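Side-chain contacts in AT27789p (Drosophila melanogaster, PDB 5UZM), which probably binds RNA, including mRNA, this chain being the second quasi-RNA recognition motif of the hnRNP F/H homologue Glorund: residues 19-22 against 23-26; 44-47 against 48-52; 73-77 against 78-82. All blocks are in the same frame, centred on the assembly; numbering follows the deposited sequence.

Contact 1: residues 19-22 against 23-26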
loop_
_atom_site.group_PDB
_atom_site.type_symbol
_atom_site.label_atom_id
_atom_site.label_comp_id
_atom_site.label_asym_id
_atom_site.label_seq_id
_atom_site.Cartn_x
_atom_site.Cartn_y
_atom_site.Cartn_z
ATOM N N ALA A 19 -12.161 -7.809 -2.810
ATOM C CA ALA A 19 -11.450 -9.070 -2.976
ATOM C C ALA A 19 -9.950 -8.881 -3.193
ATOM O O ALA A 19 -9.312 -9.751 -3.803
ATOM C CB ALA A 19 -12.067 -9.866 -4.127
ATOM N N VAL A 20 -9.358 -7.792 -2.683
ATOM C CA VAL A 20 -8.006 -7.449 -3.093
ATOM C C VAL A 20 -6.993 -8.423 -2.501
ATOM O O VAL A 20 -7.126 -8.897 -1.360
ATOM C CB VAL A 20 -7.663 -5.990 -2.715
ATOM C CG1 VAL A 20 -7.579 -5.812 -1.218
ATOM C CG2 VAL A 20 -6.341 -5.596 -3.362
ATOM N N THR A 21 -5.948 -8.700 -3.267
ATOM C CA THR A 21 -4.897 -9.596 -2.828
ATOM C C THR A 21 -3.532 -8.922 -2.914
ATOM O O THR A 21 -3.342 -7.934 -3.633
ATOM C CB THR A 21 -4.831 -10.885 -3.672
ATOM O OG1 THR A 21 -4.358 -10.582 -4.991
ATOM C CG2 THR A 21 -6.205 -11.614 -3.751
ATOM N N GLU A 22 -2.558 -9.496 -2.197
ATOM C CA GLU A 22 -1.178 -9.043 -2.322
ATOM C C GLU A 22 -0.707 -9.117 -3.764
ATOM O O GLU A 22 0.022 -8.239 -4.208
ATOM C CB GLU A 22 -0.227 -9.880 -1.452
ATOM C CG GLU A 22 -0.340 -9.613 0.055
ATOM C CD GLU A 22 0.565 -10.529 0.842
ATOM O OE1 GLU A 22 0.375 -10.630 2.082
ATOM O OE2 GLU A 22 1.445 -11.144 0.205
ATOM N N GLN A 23 -1.169 -10.109 -4.531
ATOM C CA GLN A 23 -0.734 -10.196 -5.925
ATOM C C GLN A 23 -1.179 -8.970 -6.718
ATOM O O GLN A 23 -0.429 -8.460 -7.571
ATOM C CB GLN A 23 -1.291 -11.474 -6.570
ATOM C CG GLN A 23 -0.876 -11.621 -8.022
ATOM C CD GLN A 23 -1.457 -12.871 -8.686
ATOM O OE1 GLN A 23 -2.330 -13.537 -8.130
ATOM N NE2 GLN A 23 -0.958 -13.199 -9.868
ATOM N N GLN A 24 -2.391 -8.469 -6.445
ATOM C CA GLN A 24 -2.889 -7.295 -7.153
ATOM C C GLN A 24 -2.113 -6.041 -6.765
ATOM O O GLN A 24 -1.903 -5.153 -7.612
ATOM C CB GLN A 24 -4.364 -7.121 -6.848
ATOM C CG GLN A 24 -5.226 -8.160 -7.574
ATOM C CD GLN A 24 -6.673 -7.978 -7.220
ATOM O OE1 GLN A 24 -7.033 -8.051 -6.061
ATOM N NE2 GLN A 24 -7.492 -7.649 -8.202
ATOM N N ILE A 25 -1.725 -5.934 -5.501
ATOM C CA ILE A 25 -0.893 -4.797 -5.071
ATOM C C ILE A 25 0.466 -4.867 -5.759
ATOM O O ILE A 25 0.997 -3.857 -6.225
ATOM C CB ILE A 25 -0.723 -4.767 -3.539
ATOM C CG1 ILE A 25 -2.090 -4.707 -2.858
ATOM C CG2 ILE A 25 0.214 -3.611 -3.113
ATOM C CD1 ILE A 25 -2.857 -3.584 -3.293
ATOM N N GLU A 26 1.090 -6.046 -5.750
ATOM C CA GLU A 26 2.388 -6.218 -6.407
ATOM C C GLU A 26 2.315 -5.824 -7.880
ATOM O O GLU A 26 3.199 -5.102 -8.383
ATOM C CB GLU A 26 2.849 -7.667 -6.244
ATOM C CG GLU A 26 3.202 -8.025 -4.756
ATOM C CD GLU A 26 3.072 -9.543 -4.404
ATOM O OE1 GLU A 26 2.699 -10.341 -5.276
ATOM O OE2 GLU A 26 3.322 -9.945 -3.237
HETATM O O HOH W 1 -4.917 -12.062 -7.137
HETATM O O HOH W 2 2.404 -12.098 -1.793
#
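Thr21 O takes the amide of Ile25, and Glu22 O that of Glu26 in a nearly straight bond (2.9 Å from O to N, 172° at the hydrogen), so the backbone of 19-22 passes without a break into the first turn of helix 22-28. Thr21 is the N-cap. With its OG1 set between the backbone N and the carbonyl carbon (chi1 70°), the hydroxyl faces the helix start and accepts from Gln24 N at 3.2 Å. Gln24 answers: its extended chain reaches back, and OE1 receives Thr21 N at 3.1 Å, in the plane of the side-chain carbonyl and on a lone pair. This reciprocal pair is a capping box, which gives both amides an acceptor at the helix start. A water links Thr21 OG1 to Gln23 OE1. On the inner side, Val20 CG2 meets Ile25 CD1 at 4.0 Å, a hydrophobic contact spanning the cap, with Phe43 and Ile41 of strand 41-45 beneath. Glu22 OE2 and Glu26 OE2 lie 4.1 Å apart, one turn along the helix. A water donates to both, though its approach to Glu22 is too close to be taken literally. Two like charges so near should repel, but that water and the positive end of the helix dipole would probably ease the cost.

Contact 2: residues 44-47 against 48-52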
loop_
_atom_site.group_PDB
_atom_site.type_symbol
_atom_site.label_atom_id
_atom_site.label_comp_id
_atom_site.label_asym_id
_atom_site.label_seq_id
_atom_site.Cartn_x
_atom_site.Cartn_y
_atom_site.Cartn_z
ATOM N N VAL A 44 -5.270 -2.937 6.129
ATOM C CA VAL A 44 -5.838 -2.401 7.368
ATOM C C VAL A 44 -7.179 -3.073 7.657
ATOM O O VAL A 44 -8.025 -3.220 6.778
ATOM C CB VAL A 44 -5.981 -0.871 7.268
ATOM C CG1 VAL A 44 -6.532 -0.289 8.571
ATOM C CG2 VAL A 44 -4.648 -0.233 6.967
ATOM N N MET A 45 -7.398 -3.435 8.939
ATOM C CA MET A 45 -8.611 -4.107 9.388
ATOM C C MET A 45 -9.279 -3.275 10.483
ATOM O O MET A 45 -8.587 -2.548 11.198
ATOM C CB MET A 45 -8.286 -5.504 9.936
ATOM C CG MET A 45 -7.522 -6.383 8.981
ATOM S SD MET A 45 -8.566 -7.003 7.673
ATOM C CE MET A 45 -7.427 -6.943 6.273
ATOM N N ASP A 46 -10.604 -3.408 10.607
ATOM C CA ASP A 46 -11.328 -2.792 11.723
ATOM C C ASP A 46 -11.171 -3.663 12.972
ATOM O O ASP A 46 -10.420 -4.643 12.975
ATOM C CB ASP A 46 -12.791 -2.518 11.374
ATOM C CG ASP A 46 -13.696 -3.746 11.390
ATOM O OD1 ASP A 46 -13.299 -4.885 11.738
ATOM O OD2 ASP A 46 -14.885 -3.551 11.061
ATOM N N ARG A 47 -11.830 -3.272 14.067
ATOM C CA ARG A 47 -11.493 -3.929 15.327
ATOM C C ARG A 47 -11.965 -5.373 15.366
ATOM O O ARG A 47 -11.547 -6.102 16.267
ATOM C CB ARG A 47 -12.060 -3.146 16.516
ATOM C CG ARG A 47 -13.545 -3.282 16.665
ATOM C CD ARG A 47 -14.168 -2.055 17.328
ATOM N NE ARG A 47 -13.963 -2.011 18.758
ATOM C CZ ARG A 47 -14.768 -2.559 19.669
ATOM N NH1 ARG A 47 -15.848 -3.246 19.330
ATOM N NH2 ARG A 47 -14.467 -2.439 20.945
ATOM N N ARG A 48 -12.830 -5.800 14.448
ATOM C CA ARG A 48 -13.192 -7.213 14.364
ATOM C C ARG A 48 -12.537 -7.942 13.197
ATOM O O ARG A 48 -12.956 -9.061 12.861
ATOM C CB ARG A 48 -14.718 -7.407 14.279
ATOM C CG ARG A 48 -15.543 -6.927 15.496
ATOM C CD ARG A 48 -14.995 -7.338 16.883
ATOM N NE ARG A 48 -15.005 -8.779 17.124
ATOM C CZ ARG A 48 -16.041 -9.464 17.605
ATOM N NH1 ARG A 48 -17.177 -8.842 17.899
ATOM N NH2 ARG A 48 -15.938 -10.779 17.787
ATOM N N GLY A 49 -11.560 -7.334 12.540
ATOM C CA GLY A 49 -10.863 -7.988 11.450
ATOM C C GLY A 49 -11.478 -7.864 10.071
ATOM O O GLY A 49 -11.085 -8.614 9.166
ATOM N N ARG A 50 -12.435 -6.957 9.873
ATOM C CA ARG A 50 -13.016 -6.727 8.557
ATOM C C ARG A 50 -12.178 -5.690 7.815
ATOM O O ARG A 50 -11.626 -4.787 8.432
ATOM C CB ARG A 50 -14.463 -6.269 8.692
ATOM C CG ARG A 50 -15.309 -7.241 9.554
ATOM C CD ARG A 50 -16.758 -6.817 9.577
ATOM N NE ARG A 50 -17.453 -7.373 10.737
ATOM C CZ ARG A 50 -17.588 -6.741 11.901
ATOM N NH1 ARG A 50 -17.079 -5.511 12.076
ATOM N NH2 ARG A 50 -18.236 -7.338 12.898
ATOM N N ALA A 51 -12.038 -5.856 6.498
ATOM C CA ALA A 51 -11.138 -4.974 5.752
ATOM C C ALA A 51 -11.726 -3.569 5.656
ATOM O O ALA A 51 -12.938 -3.404 5.538
ATOM C CB ALA A 51 -10.888 -5.532 4.355
ATOM N N THR A 52 -10.862 -2.558 5.734
ATOM C CA THR A 52 -11.352 -1.190 5.554
ATOM C C THR A 52 -11.182 -0.669 4.132
ATOM O O THR A 52 -11.717 0.403 3.830
ATOM C CB THR A 52 -10.632 -0.225 6.489
ATOM O OG1 THR A 52 -9.253 -0.119 6.097
ATOM C CG2 THR A 52 -10.723 -0.681 7.946
#
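Asp46 holds the tight end of a beta hairpin in which a type I turn, Asp46 to Gly49, is followed by a G1 bulge. Its OD1 accepts from two backbone amides, Arg48 N and Arg50 N, each at 2.9 Å and from opposite faces of the carboxylate plane; the bond to Arg48 N closes an Asx turn. OD2 carries the salt bridge to Arg50 NH1 at 3.1 Å, met on its syn side, although the carboxylate and guanidinium planes stand almost perpendicular (89°). What brings the carboxylate inward is the first torsion, which puts CG between the backbone N and the carbonyl carbon (chi1 77°), over the turn. With alanine in place of Asp46 the carboxylate is gone, and the amides of Arg48 and Arg50 would probably be left without their shared acceptor and the Arg50 guanidinium without its charge mate.

The main chain completes the frame. Gly49 N bonds to Asp46 O at 3.0 Å from above the carbonyl plane, while Asp46 N donates to Arg50 O at 2.8 Å. The backbone angles of Gly49 would press a CB against the preceding carbonyl oxygen, so glycine suits the bulge.

Further out, Arg48 CB lies 3.5 Å above one face of the Arg50 guanidinium, toward its rim. Met45 and Ala51 form an antiparallel non-hydrogen-bonded pair whose side chains diverge, yet the bent methionine chain brings its sulfur across to the turn, SD to Gly49 O 3.3 Å. Thr52 N bonds to Val44 O, and the Thr52 hydroxyl makes a local bond with Glu54 N. Backbone bonding of Val44 with Glu54, and its packing on Phe56, join strand 41-45 to strand 54-58. The threonine methyl turns the other way, its CG2 coming within 3.8 Å of Asp46 N.

Contact 3: residues 73-77 against 78-82; sequences REKIG and HRYIE
Arg73 N donates to Ile81 O at 2.7 Å, the shortest polar bond between these segments, although it is bent (140° at the hydrogen). Next along the ladder Ile81 N reaches Glu74 O at 2.9 Å, and Ile76 and Arg79 then exchange two bonds, N to O in each direction. These last two residues flank a type II' turn, so the whole is a tight two-residue beta hairpin, strand 75-76 against the start of strand 79-85. Gly77 takes the first corner, whose positive phi is one that glycine adopts easily.

Beside this ladder Tyr80 is sandwiched. The Arg73 guanidinium lies flat on one face of the ring, centres 4.6 Å apart and planes only 15° from parallel. Over the opposite face comes Lys75, whose chain runs alongside the tyrosine and directs CG to the ring centroid at 4.2 Å, a CH-pi contact. The lysine bends at chi3 (71°), which brings CE to 3.7 Å from His78 O. The stacked guanidinium may be attracted to the pi cloud, whereas the lysine contributes aliphatic CH contacts; together they would probably limit the ring's turning.

The face that carries Ile76 turns toward the protein interior, where Ile76 CG1 meets Ile81 CG1 at 3.8 Å. Both residues are buried, Ile81 against Leu16. Arg79, on the same side as Ile76, sends NE to Gly15 O in the loop before helix 22-28. Strand 75-76 is the outermost on this side of the sheet, next to 79-85, with Gln24, Ile25 and Phe28 of that helix packed on Ile76.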
loop_
_atom_site.group_PDB
_atom_site.type_symbol
_atom_site.label_atom_id
_atom_site.label_comp_id
_atom_site.label_asym_id
_atom_site.label_seq_id
_atom_site.Cartn_x
_atom_site.Cartn_y
_atom_site.Cartn_z
ATOM N N ARG A 73 -4.494 7.466 -8.181
ATOM C CA ARG A 73 -5.720 7.298 -8.948
ATOM C C ARG A 73 -5.609 6.364 -10.159
ATOM O O ARG A 73 -6.557 6.288 -10.936
ATOM C CB ARG A 73 -6.314 8.640 -9.397
ATOM C CG ARG A 73 -6.623 9.554 -8.191
ATOM C CD ARG A 73 -7.712 10.572 -8.447
ATOM N NE ARG A 73 -9.030 10.034 -8.145
ATOM C CZ ARG A 73 -9.924 9.683 -9.059
ATOM N NH1 ARG A 73 -9.653 9.813 -10.352
ATOM N NH2 ARG A 73 -11.092 9.200 -8.675
ATOM N N GLU A 74 -4.518 5.610 -10.328
ATOM C CA GLU A 74 -4.573 4.471 -11.238
ATOM C C GLU A 74 -5.448 3.365 -10.622
ATOM O O GLU A 74 -5.824 3.418 -9.450
ATOM C CB GLU A 74 -3.168 3.979 -11.566
ATOM C CG GLU A 74 -2.373 5.058 -12.326
ATOM C CD GLU A 74 -1.000 4.633 -12.743
ATOM O OE1 GLU A 74 -0.268 5.490 -13.309
ATOM O OE2 GLU A 74 -0.625 3.483 -12.477
ATOM N N LYS A 75 -5.812 2.379 -11.426
ATOM C CA LYS A 75 -6.868 1.436 -11.071
ATOM C C LYS A 75 -6.339 0.052 -10.713
ATOM O O LYS A 75 -5.392 -0.475 -11.314
ATOM C CB LYS A 75 -7.898 1.280 -12.212
ATOM C CG LYS A 75 -8.697 2.583 -12.400
ATOM C CD LYS A 75 -9.575 2.578 -13.626
ATOM C CE LYS A 75 -10.727 1.665 -13.447
ATOM N NZ LYS A 75 -11.748 1.927 -14.530
ATOM N N ILE A 76 -7.046 -0.584 -9.783
ATOM C CA ILE A 76 -7.032 -2.041 -9.634
ATOM C C ILE A 76 -8.435 -2.516 -9.954
ATOM O O ILE A 76 -9.405 -2.117 -9.275
ATOM C CB ILE A 76 -6.609 -2.501 -8.233
ATOM C CG1 ILE A 76 -5.196 -2.055 -7.895
ATOM C CG2 ILE A 76 -6.798 -4.020 -8.090
ATOM C CD1 ILE A 76 -4.792 -2.469 -6.460
ATOM N N GLY A 77 -8.555 -3.298 -11.015
ATOM C CA GLY A 77 -9.894 -3.648 -11.490
ATOM C C GLY A 77 -10.623 -2.370 -11.889
ATOM O O GLY A 77 -10.098 -1.536 -12.630
ATOM N N HIS A 78 -11.799 -2.169 -11.299
ATOM C CA HIS A 78 -12.586 -0.986 -11.614
ATOM C C HIS A 78 -12.435 0.102 -10.562
ATOM O O HIS A 78 -13.114 1.143 -10.686
ATOM C CB HIS A 78 -14.083 -1.345 -11.761
ATOM C CG HIS A 78 -14.669 -1.955 -10.533
ATOM N ND1 HIS A 78 -14.828 -3.315 -10.382
ATOM C CD2 HIS A 78 -15.161 -1.387 -9.405
ATOM C CE1 HIS A 78 -15.358 -3.564 -9.196
ATOM N NE2 HIS A 78 -15.557 -2.412 -8.578
ATOM N N ARG A 79 -11.561 -0.091 -9.557
ATOM C CA ARG A 79 -11.426 0.815 -8.410
ATOM C C ARG A 79 -10.244 1.749 -8.604
ATOM O O ARG A 79 -9.135 1.304 -8.880
ATOM C CB ARG A 79 -11.197 0.069 -7.084
ATOM C CG ARG A 79 -12.364 -0.857 -6.703
ATOM C CD ARG A 79 -13.643 -0.075 -6.246
ATOM N NE ARG A 79 -13.388 0.654 -5.007
ATOM C CZ ARG A 79 -14.301 1.352 -4.341
ATOM N NH1 ARG A 79 -13.983 1.991 -3.196
ATOM N NH2 ARG A 79 -15.531 1.418 -4.826
ATOM N N TYR A 80 -10.488 3.029 -8.411
ATOM C CA TYR A 80 -9.429 4.021 -8.391
ATOM C C TYR A 80 -8.728 4.016 -7.041
ATOM O O TYR A 80 -9.382 4.081 -5.981
ATOM C CB TYR A 80 -10.035 5.401 -8.656
ATOM C CG TYR A 80 -10.569 5.618 -10.042
ATOM C CD1 TYR A 80 -11.881 5.314 -10.350
ATOM C CD2 TYR A 80 -9.751 6.125 -11.044
ATOM C CE1 TYR A 80 -12.386 5.516 -11.643
ATOM C CE2 TYR A 80 -10.248 6.344 -12.335
ATOM C CZ TYR A 80 -11.569 6.029 -12.619
ATOM O OH TYR A 80 -12.095 6.212 -13.881
ATOM N N ILE A 81 -7.400 3.940 -7.068
ATOM C CA ILE A 81 -6.631 3.785 -5.835
ATOM C C ILE A 81 -5.990 5.127 -5.484
ATOM O O ILE A 81 -5.190 5.673 -6.257
ATOM C CB ILE A 81 -5.566 2.675 -5.978
ATOM C CG1 ILE A 81 -6.183 1.339 -6.472
ATOM C CG2 ILE A 81 -4.843 2.464 -4.664
ATOM C CD1 ILE A 81 -7.393 0.835 -5.666
ATOM N N GLU A 82 -6.373 5.673 -4.342
ATOM C CA GLU A 82 -5.739 6.874 -3.800
ATOM C C GLU A 82 -4.485 6.484 -3.057
ATOM O O GLU A 82 -4.492 5.521 -2.285
ATOM C CB GLU A 82 -6.701 7.612 -2.863
ATOM C CG GLU A 82 -8.070 7.875 -3.491
ATOM C CD GLU A 82 -9.075 8.316 -2.441
ATOM O OE1 GLU A 82 -8.984 9.493 -2.028
ATOM O OE2 GLU A 82 -9.906 7.477 -1.993
#

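In the fold
Contacts 1 and 3 adjoin, their centres about 12 Å apart: Gln24 NE2 lies 3.7 Å from Ile76 CG2 and Ile25 CD1 3.9 Å from Ile76 CD1, so one helix turn takes part in the capping box and also packs on the hairpin. Contact 2 stands off, its centre about 17 Å from that of contact 1 and about 20 Å from that of contact 3, with no touch to either; strand 41-45, on which it starts, packs under contact 1. The three lie in or beside the loops that follow strand 10-14, strand 41-45 and helix 62-69. In hnRNP F the corresponding loops of a quasi-RNA recognition motif bind G-tract RNA, and Glorund may use them similarly.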